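PDB 4M8R: hypothetical protein from Bacteroides caccae, which is of unknown function but carries an N-terminal Ig-like domain followed by a WD40-like beta-propeller domain. Local coordinates for residues K115-Y120 against V155-K160; K127-A132 against L179-G184; L199-G204 against P306-M311; V370-R375 against G380-L385. One frame throughout, in Å; residues are numbered along the deposited sequence.

Interaction 1: residues K115-Y120 against V155-K160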
loop_
_atom_site.group_PDB
_atom_site.type_symbol
_atom_site.label_atom_id
_atom_site.label_comp_id
_atom_site.label_asym_id
_atom_site.label_seq_id
_atom_site.Cartn_x
_atom_site.Cartn_y
_atom_site.Cartn_z
ATOM N N LYS A 115 0.018 15.193 14.188
ATOM C CA LYS A 115 0.950 14.138 13.782
ATOM C C LYS A 115 2.428 14.542 13.846
ATOM O O LYS A 115 3.302 13.692 13.685
ATOM C CB LYS A 115 0.616 13.649 12.372
ATOM C CG LYS A 115 -0.838 13.235 12.172
ATOM C CD LYS A 115 -1.074 12.674 10.769
ATOM C CE LYS A 115 -2.399 13.132 10.164
ATOM N NZ LYS A 115 -3.590 12.750 10.977
ATOM N N ASP A 116 2.710 15.821 14.084
ATOM C CA ASP A 116 4.097 16.283 14.197
ATOM C C ASP A 116 4.752 15.745 15.467
ATOM O O ASP A 116 4.131 15.713 16.531
ATOM C CB ASP A 116 4.192 17.817 14.168
ATOM C CG ASP A 116 3.534 18.480 15.375
ATOM O OD1 ASP A 116 2.314 18.286 15.566
ATOM O OD2 ASP A 116 4.233 19.206 16.121
ATOM N N PHE A 117 6.010 15.331 15.349
ATOM C CA PHE A 117 6.740 14.783 16.482
ATOM C C PHE A 117 7.148 15.873 17.460
ATOM O O PHE A 117 7.630 16.918 17.058
ATOM C CB PHE A 117 7.963 13.984 16.012
ATOM C CG PHE A 117 7.655 12.548 15.731
ATOM C CD1 PHE A 117 7.201 12.154 14.483
ATOM C CD2 PHE A 117 7.783 11.593 16.732
ATOM C CE1 PHE A 117 6.891 10.831 14.227
ATOM C CE2 PHE A 117 7.477 10.265 16.487
ATOM C CZ PHE A 117 7.027 9.885 15.232
ATOM N N ARG A 118 6.944 15.601 18.745
ATOM C CA ARG A 118 7.220 16.553 19.818
ATOM C C ARG A 118 8.038 15.866 20.907
ATOM O O ARG A 118 7.897 14.663 21.133
ATOM C CB ARG A 118 5.903 17.080 20.388
ATOM C CG ARG A 118 5.047 17.790 19.348
ATOM C CD ARG A 118 3.695 18.237 19.870
ATOM N NE ARG A 118 2.927 18.890 18.814
ATOM C CZ ARG A 118 1.691 19.368 18.954
ATOM N NH1 ARG A 118 1.059 19.282 20.119
ATOM N NH2 ARG A 118 1.081 19.941 17.921
ATOM N N LEU A 119 8.903 16.627 21.567
ATOM C CA LEU A 119 9.785 16.077 22.589
ATOM C C LEU A 119 9.214 16.357 23.978
ATOM O O LEU A 119 8.851 17.498 24.289
ATOM C CB LEU A 119 11.180 16.686 22.462
ATOM C CG LEU A 119 12.272 16.030 23.299
ATOM C CD1 LEU A 119 12.569 14.618 22.819
ATOM C CD2 LEU A 119 13.526 16.888 23.259
ATOM N N TYR A 120 9.144 15.314 24.803
ATOM C CA TYR A 120 8.578 15.407 26.145
ATOM C C TYR A 120 9.599 14.962 27.181
ATOM O O TYR A 120 10.306 13.983 26.973
ATOM C CB TYR A 120 7.335 14.524 26.257
ATOM C CG TYR A 120 6.237 14.867 25.281
ATOM C CD1 TYR A 120 6.257 14.376 23.980
ATOM C CD2 TYR A 120 5.171 15.680 25.659
ATOM C CE1 TYR A 120 5.254 14.690 23.082
ATOM C CE2 TYR A 120 4.161 16.000 24.767
ATOM C CZ TYR A 120 4.207 15.504 23.479
ATOM O OH TYR A 120 3.203 15.819 22.591
ATOM N N VAL A 155 10.047 5.278 29.491
ATOM C CA VAL A 155 8.973 5.911 28.746
ATOM C C VAL A 155 9.266 5.937 27.251
ATOM O O VAL A 155 10.335 6.368 26.824
ATOM C CB VAL A 155 8.716 7.331 29.268
ATOM C CG1 VAL A 155 7.575 7.979 28.504
ATOM C CG2 VAL A 155 8.403 7.275 30.757
ATOM N N VAL A 156 8.296 5.476 26.468
ATOM C CA VAL A 156 8.428 5.369 25.021
ATOM C C VAL A 156 7.119 5.744 24.347
ATOM O O VAL A 156 6.088 5.877 25.004
ATOM C CB VAL A 156 8.795 3.936 24.595
ATOM C CG1 VAL A 156 10.147 3.543 25.157
ATOM C CG2 VAL A 156 7.731 2.941 25.042
ATOM N N ASN A 157 7.168 5.896 23.029
ATOM C CA ASN A 157 5.994 6.242 22.246
ATOM C C ASN A 157 5.775 5.239 21.137
ATOM O O ASN A 157 6.721 4.800 20.496
ATOM C CB ASN A 157 6.165 7.627 21.632
ATOM C CG ASN A 157 5.120 7.933 20.564
ATOM O OD1 ASN A 157 5.439 8.013 19.377
ATOM N ND2 ASN A 157 3.866 8.112 20.981
ATOM N N LEU A 158 4.521 4.860 20.925
ATOM C CA LEU A 158 4.140 4.162 19.712
ATOM C C LEU A 158 3.591 5.207 18.768
ATOM O O LEU A 158 2.631 5.892 19.094
ATOM C CB LEU A 158 3.088 3.094 19.994
ATOM C CG LEU A 158 2.572 2.350 18.760
ATOM C CD1 LEU A 158 3.710 1.693 17.993
ATOM C CD2 LEU A 158 1.537 1.320 19.182
ATOM N N GLN A 159 4.197 5.333 17.595
ATOM C CA GLN A 159 3.844 6.412 16.690
ATOM C C GLN A 159 2.335 6.476 16.443
ATOM O O GLN A 159 1.672 5.449 16.315
ATOM C CB GLN A 159 4.612 6.311 15.368
ATOM C CG GLN A 159 4.381 5.033 14.573
ATOM C CD GLN A 159 4.900 5.119 13.142
ATOM O OE1 GLN A 159 5.432 6.149 12.715
ATOM N NE2 GLN A 159 4.739 4.029 12.390
ATOM N N LYS A 160 1.816 7.703 16.410
ATOM C CA LYS A 160 0.404 8.013 16.122
ATOM C C LYS A 160 -0.569 7.774 17.268
ATOM O O LYS A 160 -1.749 8.060 17.119
ATOM C CB LYS A 160 -0.092 7.301 14.859
ATOM C CG LYS A 160 0.743 7.584 13.624
ATOM C CD LYS A 160 0.189 6.848 12.421
ATOM C CE LYS A 160 1.000 7.146 11.175
ATOM N NZ LYS A 160 0.531 6.316 10.032
#

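Interaction 2: residues K127-A132 against L179-G184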
loop_
_atom_site.group_PDB
_atom_site.type_symbol
_atom_site.label_atom_id
_atom_site.label_comp_id
_atom_site.label_asym_id
_atom_site.label_seq_id
_atom_site.Cartn_x
_atom_site.Cartn_y
_atom_site.Cartn_z
ATOM N N LYS A 127 6.612 15.785 39.429
ATOM C CA LYS A 127 5.928 14.572 38.963
ATOM C C LYS A 127 4.970 14.901 37.815
ATOM O O LYS A 127 3.749 14.781 37.942
ATOM C CB LYS A 127 5.199 13.863 40.113
ATOM C CG LYS A 127 6.108 13.420 41.250
ATOM C CD LYS A 127 7.137 12.393 40.796
ATOM C CE LYS A 127 7.968 11.876 41.963
ATOM N NZ LYS A 127 9.005 10.905 41.517
ATOM N N THR A 128 5.556 15.325 36.697
ATOM C CA THR A 128 4.806 15.743 35.518
ATOM C C THR A 128 5.541 15.381 34.232
ATOM O O THR A 128 6.772 15.338 34.200
ATOM C CB THR A 128 4.586 17.270 35.505
ATOM O OG1 THR A 128 5.839 17.940 35.685
ATOM C CG2 THR A 128 3.631 17.699 36.603
ATOM N N ILE A 129 4.771 15.118 33.181
ATOM C CA ILE A 129 5.299 15.036 31.824
ATOM C C ILE A 129 5.213 16.435 31.235
ATOM O O ILE A 129 4.146 17.040 31.252
ATOM C CB ILE A 129 4.454 14.102 30.937
ATOM C CG1 ILE A 129 4.317 12.718 31.571
ATOM C CG2 ILE A 129 5.058 13.995 29.541
ATOM C CD1 ILE A 129 5.627 11.989 31.741
ATOM N N GLU A 130 6.329 16.943 30.723
ATOM C CA GLU A 130 6.377 18.293 30.163
ATOM C C GLU A 130 6.728 18.251 28.688
ATOM O O GLU A 130 7.623 17.509 28.290
ATOM C CB GLU A 130 7.429 19.135 30.895
ATOM C CG GLU A 130 7.028 19.567 32.299
ATOM C CD GLU A 130 8.065 20.448 32.977
ATOM O OE1 GLU A 130 9.177 20.626 32.428
ATOM O OE2 GLU A 130 7.764 20.963 34.075
ATOM N N ARG A 131 6.043 19.057 27.880
ATOM C CA ARG A 131 6.423 19.210 26.479
ATOM C C ARG A 131 7.626 20.131 26.390
ATOM O O ARG A 131 7.513 21.318 26.661
ATOM C CB ARG A 131 5.279 19.778 25.652
ATOM C CG ARG A 131 5.598 19.864 24.166
ATOM C CD ARG A 131 4.371 20.258 23.374
ATOM N NE ARG A 131 3.958 21.616 23.710
ATOM C CZ ARG A 131 2.704 22.063 23.680
ATOM N NH1 ARG A 131 1.697 21.261 23.335
ATOM N NH2 ARG A 131 2.455 23.329 24.009
ATOM N N ALA A 132 8.775 19.576 26.016
ATOM C CA ALA A 132 10.033 20.323 26.005
ATOM C C ALA A 132 10.277 21.014 24.672
ATOM O O ALA A 132 10.896 22.076 24.627
ATOM C CB ALA A 132 11.197 19.393 26.326
ATOM N N LEU A 179 -0.278 6.526 28.956
ATOM C CA LEU A 179 -0.801 7.836 29.327
ATOM C C LEU A 179 -1.317 8.528 28.076
ATOM O O LEU A 179 -0.541 8.813 27.178
ATOM C CB LEU A 179 0.285 8.698 29.975
ATOM C CG LEU A 179 -0.107 10.166 30.174
ATOM C CD1 LEU A 179 -1.278 10.280 31.140
ATOM C CD2 LEU A 179 1.084 10.971 30.662
ATOM N N ASP A 180 -2.617 8.804 28.039
ATOM C CA ASP A 180 -3.269 9.406 26.875
ATOM C C ASP A 180 -3.170 10.924 26.962
ATOM O O ASP A 180 -3.682 11.520 27.903
ATOM C CB ASP A 180 -4.742 8.968 26.830
ATOM C CG ASP A 180 -5.476 9.446 25.578
ATOM O OD1 ASP A 180 -5.129 10.510 25.022
ATOM O OD2 ASP A 180 -6.422 8.748 25.147
ATOM N N PHE A 181 -2.511 11.549 25.989
ATOM C CA PHE A 181 -2.350 13.009 25.995
ATOM C C PHE A 181 -3.672 13.771 25.874
ATOM O O PHE A 181 -3.796 14.860 26.420
ATOM C CB PHE A 181 -1.412 13.489 24.873
ATOM C CG PHE A 181 0.059 13.218 25.116
ATOM C CD1 PHE A 181 0.610 13.245 26.391
ATOM C CD2 PHE A 181 0.903 12.994 24.038
ATOM C CE1 PHE A 181 1.962 13.012 26.580
ATOM C CE2 PHE A 181 2.256 12.770 24.224
ATOM C CZ PHE A 181 2.786 12.779 25.496
ATOM N N CYS A 182 -4.646 13.207 25.162
ATOM C CA CYS A 182 -5.959 13.849 24.999
ATOM C C CYS A 182 -6.685 14.076 26.326
ATOM O O CYS A 182 -7.275 15.126 26.532
ATOM C CB CYS A 182 -6.870 13.013 24.099
ATOM S SG CYS A 182 -6.286 12.774 22.410
ATOM N N THR A 183 -6.646 13.079 27.208
ATOM C CA THR A 183 -7.413 13.102 28.458
ATOM C C THR A 183 -6.568 13.183 29.718
ATOM O O THR A 183 -7.081 13.524 30.775
ATOM C CB THR A 183 -8.274 11.835 28.585
ATOM O OG1 THR A 183 -7.437 10.673 28.497
ATOM C CG2 THR A 183 -9.323 11.794 27.478
ATOM N N GLY A 184 -5.282 12.858 29.621
ATOM C CA GLY A 184 -4.424 12.764 30.803
ATOM C C GLY A 184 -4.707 11.530 31.650
ATOM O O GLY A 184 -4.206 11.417 32.769
#

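Interaction 3: residues L199-G204 against P306-M311. With EDO (1,2-ethanediol), chain H.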
loop_
_atom_site.group_PDB
_atom_site.type_symbol
_atom_site.label_atom_id
_atom_site.label_comp_id
_atom_site.label_asym_id
_atom_site.label_seq_id
_atom_site.Cartn_x
_atom_site.Cartn_y
_atom_site.Cartn_z
ATOM N N LEU A 199 10.028 -2.964 28.691
ATOM C CA LEU A 199 9.374 -2.745 27.415
ATOM C C LEU A 199 10.430 -2.917 26.340
ATOM O O LEU A 199 11.620 -2.705 26.585
ATOM C CB LEU A 199 8.797 -1.340 27.332
ATOM C CG LEU A 199 7.656 -1.015 28.287
ATOM C CD1 LEU A 199 7.164 0.400 28.019
ATOM C CD2 LEU A 199 6.519 -2.014 28.139
ATOM N N VAL A 200 9.994 -3.295 25.148
ATOM C CA VAL A 200 10.904 -3.488 24.031
ATOM C C VAL A 200 10.369 -2.739 22.816
ATOM O O VAL A 200 9.243 -2.978 22.375
ATOM C CB VAL A 200 11.081 -4.975 23.697
ATOM C CG1 VAL A 200 12.165 -5.161 22.646
ATOM C CG2 VAL A 200 11.434 -5.765 24.953
ATOM N N ILE A 201 11.188 -1.836 22.288
ATOM C CA ILE A 201 10.808 -1.031 21.146
ATOM C C ILE A 201 11.634 -1.407 19.921
ATOM O O ILE A 201 12.564 -2.204 20.015
ATOM C CB ILE A 201 10.960 0.468 21.454
ATOM C CG1 ILE A 201 12.388 0.808 21.886
ATOM C CG2 ILE A 201 9.980 0.868 22.547
ATOM C CD1 ILE A 201 12.620 2.295 22.021
ATOM N N GLY A 202 11.278 -0.839 18.771
ATOM C CA GLY A 202 12.036 -1.044 17.542
ATOM C C GLY A 202 11.523 -2.125 16.605
ATOM O O GLY A 202 12.142 -2.371 15.573
ATOM N N SER A 203 10.410 -2.780 16.936
ATOM C CA SER A 203 9.875 -3.825 16.055
ATOM C C SER A 203 9.390 -3.232 14.741
ATOM O O SER A 203 9.498 -3.866 13.694
ATOM C CB SER A 203 8.734 -4.598 16.718
ATOM O OG SER A 203 7.615 -3.766 16.960
ATOM N N GLY A 204 8.865 -2.017 14.801
ATOM C CA GLY A 204 8.352 -1.346 13.615
ATOM C C GLY A 204 7.065 -0.614 13.929
ATOM O O GLY A 204 6.964 0.598 13.715
ATOM N N PRO A 306 20.583 0.545 25.469
ATOM C CA PRO A 306 20.449 0.080 24.095
ATOM C C PRO A 306 19.822 1.147 23.198
ATOM O O PRO A 306 19.044 1.972 23.674
ATOM C CB PRO A 306 19.502 -1.126 24.210
ATOM C CG PRO A 306 19.347 -1.404 25.665
ATOM C CD PRO A 306 19.620 -0.113 26.364
ATOM N N PHE A 307 20.157 1.123 21.913
ATOM C CA PHE A 307 19.545 2.038 20.956
ATOM C C PHE A 307 19.377 1.391 19.593
ATOM O O PHE A 307 19.919 0.320 19.330
ATOM C CB PHE A 307 20.392 3.305 20.814
ATOM C CG PHE A 307 21.757 3.059 20.236
ATOM C CD1 PHE A 307 21.939 2.977 18.863
ATOM C CD2 PHE A 307 22.858 2.906 21.062
ATOM C CE1 PHE A 307 23.194 2.746 18.327
ATOM C CE2 PHE A 307 24.115 2.679 20.530
ATOM C CZ PHE A 307 24.286 2.595 19.165
ATOM N N TYR A 308 18.610 2.055 18.737
ATOM C CA TYR A 308 18.533 1.680 17.335
ATOM C C TYR A 308 18.452 2.908 16.448
ATOM O O TYR A 308 17.973 3.953 16.874
ATOM C CB TYR A 308 17.328 0.772 17.077
ATOM C CG TYR A 308 15.985 1.463 17.081
ATOM C CD1 TYR A 308 15.290 1.684 18.269
ATOM C CD2 TYR A 308 15.392 1.869 15.889
ATOM C CE1 TYR A 308 14.049 2.300 18.273
ATOM C CE2 TYR A 308 14.155 2.487 15.879
ATOM C CZ TYR A 308 13.489 2.705 17.073
ATOM O OH TYR A 308 12.266 3.326 17.056
ATOM N N PHE A 309 18.941 2.769 15.220
ATOM C CA PHE A 309 18.691 3.734 14.152
ATOM C C PHE A 309 17.682 3.118 13.189
ATOM O O PHE A 309 17.905 2.018 12.703
ATOM C CB PHE A 309 19.965 4.009 13.354
ATOM C CG PHE A 309 20.994 4.821 14.081
ATOM C CD1 PHE A 309 21.918 4.209 14.909
ATOM C CD2 PHE A 309 21.067 6.196 13.896
ATOM C CE1 PHE A 309 22.884 4.958 15.562
ATOM C CE2 PHE A 309 22.028 6.949 14.547
ATOM C CZ PHE A 309 22.941 6.329 15.383
ATOM N N GLY A 310 16.586 3.816 12.919
ATOM C CA GLY A 310 15.659 3.413 11.865
ATOM C C GLY A 310 16.157 3.956 10.538
ATOM O O GLY A 310 16.199 5.169 10.347
HETATM N N MSE A 311 16.547 3.064 9.628
HETATM C CA MSE A 311 17.181 3.463 8.360
HETATM C C MSE A 311 16.190 3.690 7.242
HETATM O O MSE A 311 16.577 4.069 6.139
HETATM C CB MSE A 311 18.190 2.397 7.947
HETATM C CG MSE A 311 19.211 2.119 9.047
HETATM SE SE MSE A 311 20.202 3.741 9.545
HETATM C CE MSE A 311 21.118 4.103 7.839
HETATM C C1 EDO H . 16.531 3.602 22.526
HETATM O O1 EDO H . 15.525 3.895 23.500
HETATM C C2 EDO H . 16.111 4.220 21.201
HETATM O O2 EDO H . 17.129 4.062 20.202
#

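Interaction 4: residues V370-R375 against G380-L385. With EDO (1,2-ethanediol), chain H.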
loop_
_atom_site.group_PDB
_atom_site.type_symbol
_atom_site.label_atom_id
_atom_site.label_comp_id
_atom_site.label_asym_id
_atom_site.label_seq_id
_atom_site.Cartn_x
_atom_site.Cartn_y
_atom_site.Cartn_z
ATOM N N VAL A 370 22.198 10.157 29.345
ATOM C CA VAL A 370 21.165 9.725 30.303
ATOM C C VAL A 370 19.824 9.356 29.662
ATOM O O VAL A 370 18.964 8.772 30.322
ATOM C CB VAL A 370 20.907 10.786 31.394
ATOM C CG1 VAL A 370 22.093 10.854 32.346
ATOM C CG2 VAL A 370 20.606 12.148 30.779
ATOM N N SER A 371 19.645 9.703 28.391
ATOM C CA SER A 371 18.465 9.300 27.653
ATOM C C SER A 371 18.775 9.247 26.164
ATOM O O SER A 371 19.568 10.045 25.659
ATOM C CB SER A 371 17.319 10.278 27.910
ATOM O OG SER A 371 16.076 9.725 27.516
ATOM N N ILE A 372 18.159 8.284 25.478
ATOM C CA ILE A 372 18.219 8.181 24.021
ATOM C C ILE A 372 16.807 7.936 23.506
ATOM O O ILE A 372 16.053 7.165 24.095
ATOM C CB ILE A 372 19.128 7.019 23.557
ATOM C CG1 ILE A 372 20.517 7.128 24.190
ATOM C CG2 ILE A 372 19.247 7.006 22.036
ATOM C CD1 ILE A 372 21.479 6.046 23.752
ATOM N N THR A 373 16.460 8.580 22.398
ATOM C CA THR A 373 15.139 8.409 21.804
ATOM C C THR A 373 15.168 8.786 20.317
ATOM O O THR A 373 16.137 9.388 19.854
ATOM C CB THR A 373 14.083 9.213 22.589
ATOM O OG1 THR A 373 12.778 8.967 22.052
ATOM C CG2 THR A 373 14.404 10.711 22.571
ATOM N N ASN A 374 14.119 8.413 19.577
ATOM C CA ASN A 374 14.123 8.508 18.117
ATOM C C ASN A 374 12.959 9.315 17.576
ATOM O O ASN A 374 11.818 9.099 17.971
ATOM C CB ASN A 374 14.048 7.117 17.490
ATOM C CG ASN A 374 15.197 6.223 17.900
ATOM O OD1 ASN A 374 15.281 5.795 19.045
ATOM N ND2 ASN A 374 16.078 5.921 16.958
ATOM N N ARG A 375 13.256 10.230 16.661
ATOM C CA ARG A 375 12.230 10.984 15.963
ATOM C C ARG A 375 11.977 10.286 14.633
ATOM O O ARG A 375 12.821 10.327 13.735
ATOM C CB ARG A 375 12.678 12.431 15.734
ATOM C CG ARG A 375 11.502 13.385 15.585
ATOM C CD ARG A 375 11.786 14.579 14.692
ATOM N NE ARG A 375 12.827 15.457 15.211
ATOM C CZ ARG A 375 12.941 16.750 14.918
ATOM N NH1 ARG A 375 12.062 17.353 14.124
ATOM N NH2 ARG A 375 13.938 17.452 15.442
ATOM N N GLY A 380 17.650 7.544 10.141
ATOM C CA GLY A 380 19.061 7.414 10.489
ATOM C C GLY A 380 19.571 8.406 11.516
ATOM O O GLY A 380 20.713 8.852 11.429
ATOM N N THR A 381 18.739 8.751 12.494
ATOM C CA THR A 381 19.177 9.615 13.587
ATOM C C THR A 381 18.732 9.077 14.937
ATOM O O THR A 381 17.753 8.337 15.035
ATOM C CB THR A 381 18.654 11.064 13.455
ATOM O OG1 THR A 381 17.247 11.100 13.713
ATOM C CG2 THR A 381 18.929 11.626 12.067
ATOM N N ILE A 382 19.476 9.457 15.967
ATOM C CA ILE A 382 19.046 9.296 17.346
ATOM C C ILE A 382 19.130 10.648 18.028
ATOM O O ILE A 382 19.889 11.522 17.605
ATOM C CB ILE A 382 19.902 8.277 18.121
ATOM C CG1 ILE A 382 21.388 8.646 18.082
ATOM C CG2 ILE A 382 19.691 6.881 17.554
ATOM C CD1 ILE A 382 22.246 7.790 18.993
ATOM N N THR A 383 18.336 10.815 19.075
ATOM C CA THR A 383 18.354 12.028 19.862
ATOM C C THR A 383 18.825 11.664 21.247
ATOM O O THR A 383 18.321 10.721 21.853
ATOM C CB THR A 383 16.965 12.659 19.920
ATOM O OG1 THR A 383 16.538 12.956 18.583
ATOM C CG2 THR A 383 16.988 13.935 20.749
ATOM N N VAL A 384 19.797 12.421 21.743
ATOM C CA VAL A 384 20.521 12.059 22.949
ATOM C C VAL A 384 20.522 13.206 23.948
ATOM O O VAL A 384 20.613 14.370 23.564
ATOM C CB VAL A 384 21.970 11.677 22.598
ATOM C CG1 VAL A 384 22.781 11.398 23.853
ATOM C CG2 VAL A 384 21.980 10.467 21.675
ATOM N N LEU A 385 20.420 12.855 25.229
ATOM C CA LEU A 385 20.458 13.817 26.316
ATOM C C LEU A 385 21.713 13.579 27.159
ATOM O O LEU A 385 21.869 12.507 27.742
ATOM C CB LEU A 385 19.202 13.674 27.176
ATOM C CG LEU A 385 18.976 14.726 28.266
ATOM C CD1 LEU A 385 18.659 16.092 27.673
ATOM C CD2 LEU A 385 17.854 14.277 29.183
HETATM C C1 EDO H . 16.531 3.602 22.526
HETATM O O1 EDO H . 15.525 3.895 23.500
HETATM C C2 EDO H . 16.111 4.220 21.201
HETATM O O2 EDO H . 17.129 4.062 20.202
HETATM O O HOH W 1 15.860 6.445 13.707
HETATM O O HOH W 2 15.797 9.079 12.587
#

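Interaction 1: residues K115-Y120 against V155-K160
F117 reaches across from 115-120 to 155-160 and touches N157 and Q159 with the outer end of its ring. CZ of F117 comes within 4.3 Å of CB of Q159, and CE2 of F117 lies 4.2 Å from OD1 of N157. The amide of N157 stands almost perpendicular to the phenyl ring, with 88° between the planes. Its CG lies anti to the backbone N (chi1 168°), which carries the amide out toward F117, yet its polar hold is elsewhere: ND2 donates to O of G163 and O of N423. Q159 likewise offers F117 its aliphatic root while NE2 binds N205. The direct contact is therefore small and consists of packing, with no hydrogen bond crossing it.

On the chain flanking F117, R118 and D116 form a salt bridge. NE of R118 meets OD2 of D116 at 3.0 Å in an almost straight bond (179°), in the guanidinium plane and on the syn side of the carboxylate but tilted out of its plane. A weaker bond joins NH2 to OD1.

The C-terminal residue N423 links the two segments, its side-chain amide binding the O of K115 and the N of K160. R375, L376 and D377 pack on the F117 side chain together with W421, which lies on strand 419-422. That strand pairs with 118-123, while V156 faces the side chains of strand 196-201.

Interaction 2: residues K127-A132 against L179-G184
A buried hydrophobic seam between two neighbouring sheets of the beta-propeller brings I129 of strand 128-133 against L179 at the end of strand 173-180 and F181 just past it. The closest approach joins CG1 of I129 to CD2 of L179 at 3.8 Å, the two side chains sliding past each other in opposite directions. The other branch of the isoleucine, CG2, points at the rim of the F181 ring, close to its plane, and is 4.4 Å from CE1 of F181. Because CG2 is anti to the backbone N while CG1 sits beside it (chi1 -55°), one residue serves both partners.

F181 is held from several directions. Its ring stacks with Y120 and meets Y162 edge-to-face, and its carbonyl accepts from NE1 of W144. The chain turns sharply here: OD1 of D180 accepts from N of C182 at 2.7 Å in an Asx turn, and N of G184 binds O of D180, also at 2.7 Å. The other carboxylate oxygen, OD2, forms a salt bridge with R84 of the Ig-like domain.

Between the two segments the contact is wholly apolar, consistent with cohesion that comes from excluding water and from van der Waals packing, while the polar bonds of the turn and the strands lie to its sides.

Interaction 3: residues L199-G204 against P306-M311
The backbone N of Y308, whose ring packs on I201 and G202, gives a hydrogen bond of 2.9 Å to O2 of a 1,2-ethanediol molecule, with an N-H...O angle of 163°. The diol probably comes from the crystallisation liquor; it lies beside strand 303-310, close to F307 as well, and its other hydroxyl, O1, is 3.6 Å from CD1 of I201. The setting is the beta-propeller, where strand 196-201, paired in parallel with 262-264, faces strand 303-310 of another sheet. Strand 262-264 is bonded through its backbone to I201, and its V263 packs on the Y308 side chain.

Between the two segments the aromatic ring does the work. CA of G202 lies over one face of Y308, 4.2 Å from the centroid and 18° off the ring normal, a CH-pi contact displaced toward the rim. I201 comes to a different part of the same ring: CD1 is near the ring plane at its edge, 4.0 Å from CE1 of Y308, and the two side chains cross at about a right angle. The ring is thus touched over a face by backbone and along its margin by a methyl. Its CG sits between the backbone N and the carbonyl carbon (chi1 74°), the orientation that swings the ring across toward G202.

G202 begins the turn that leaves the strand. Its carbonyl accepts from NZ of K325, and one residue further on the hydroxyl of S203 bonds to O of D206. Y323, V327 and L376 also pack on the Y308 side chain. G202 CA approaches CE1 and CZ of Y308 equally, at 4.0 Å from each.

Interaction 4: residues V370-R375 against G380-L385
An antiparallel beta hairpin, made of strands 368-373 and 381-387, pairs V370 to T373 with T383 to L385. T373 and T383 form the hydrogen-bonded pair nearest the turn: N of T373 donates to O of T383 at 2.9 Å, and N of T383 to O of T373 at 2.7 Å. Toward the far end N of V370 meets O of L385 at 2.9 Å in an almost straight bond (176°), and N of L385 binds O of S371. I372 and V384 are the non-hydrogen-bonded pair between them.

CG2 of V370 lies between its backbone N and carbonyl carbon (chi1 -71°), which places it against CD2 of L385 at 3.8 Å, and CG2 of I372 lies 4.2 Å from CB of I382. The side chains of T373 and T383 lie side by side, pointing the same way. Past the paired region a water bridges the strands, accepting from ND2 of N374 and donating to O of T381; ND2 is gripped a second time by O of Y308. The 1,2-ethanediol makes a weak bond to O of I372.

The hairpin is wedged between two other strands of the propeller. On one face I372 packs on I305 and F307, and I382 on F309, all of strand 303-310. On the other, S371 OG and T373 OG1 accept from the backbone N atoms of V419 and W421 in strand 419-422. T383 OG1 bonds to NE1 of W421 and to D397 of strand 394-399, next in the hairpin's own sheet.

From the N terminus, interaction 1 opens at 115-120 and interaction 2 at 127-132, before 155-160 closes the first and 179-184 the second, so the two loops cross. They share a sheet, with L119 bonded to A132. Interaction 3 follows in series and spans the longest loop, more than a hundred residues from 199-204 to 306-311. Interaction 4 is local, a hairpin closed over four intervening residues, and it joins interaction 3 through a bond from G380 to G310. F117 and R375 bring interaction 4 back against interaction 1, and V156 meets I201, so early, middle and late propeller strands are tied together.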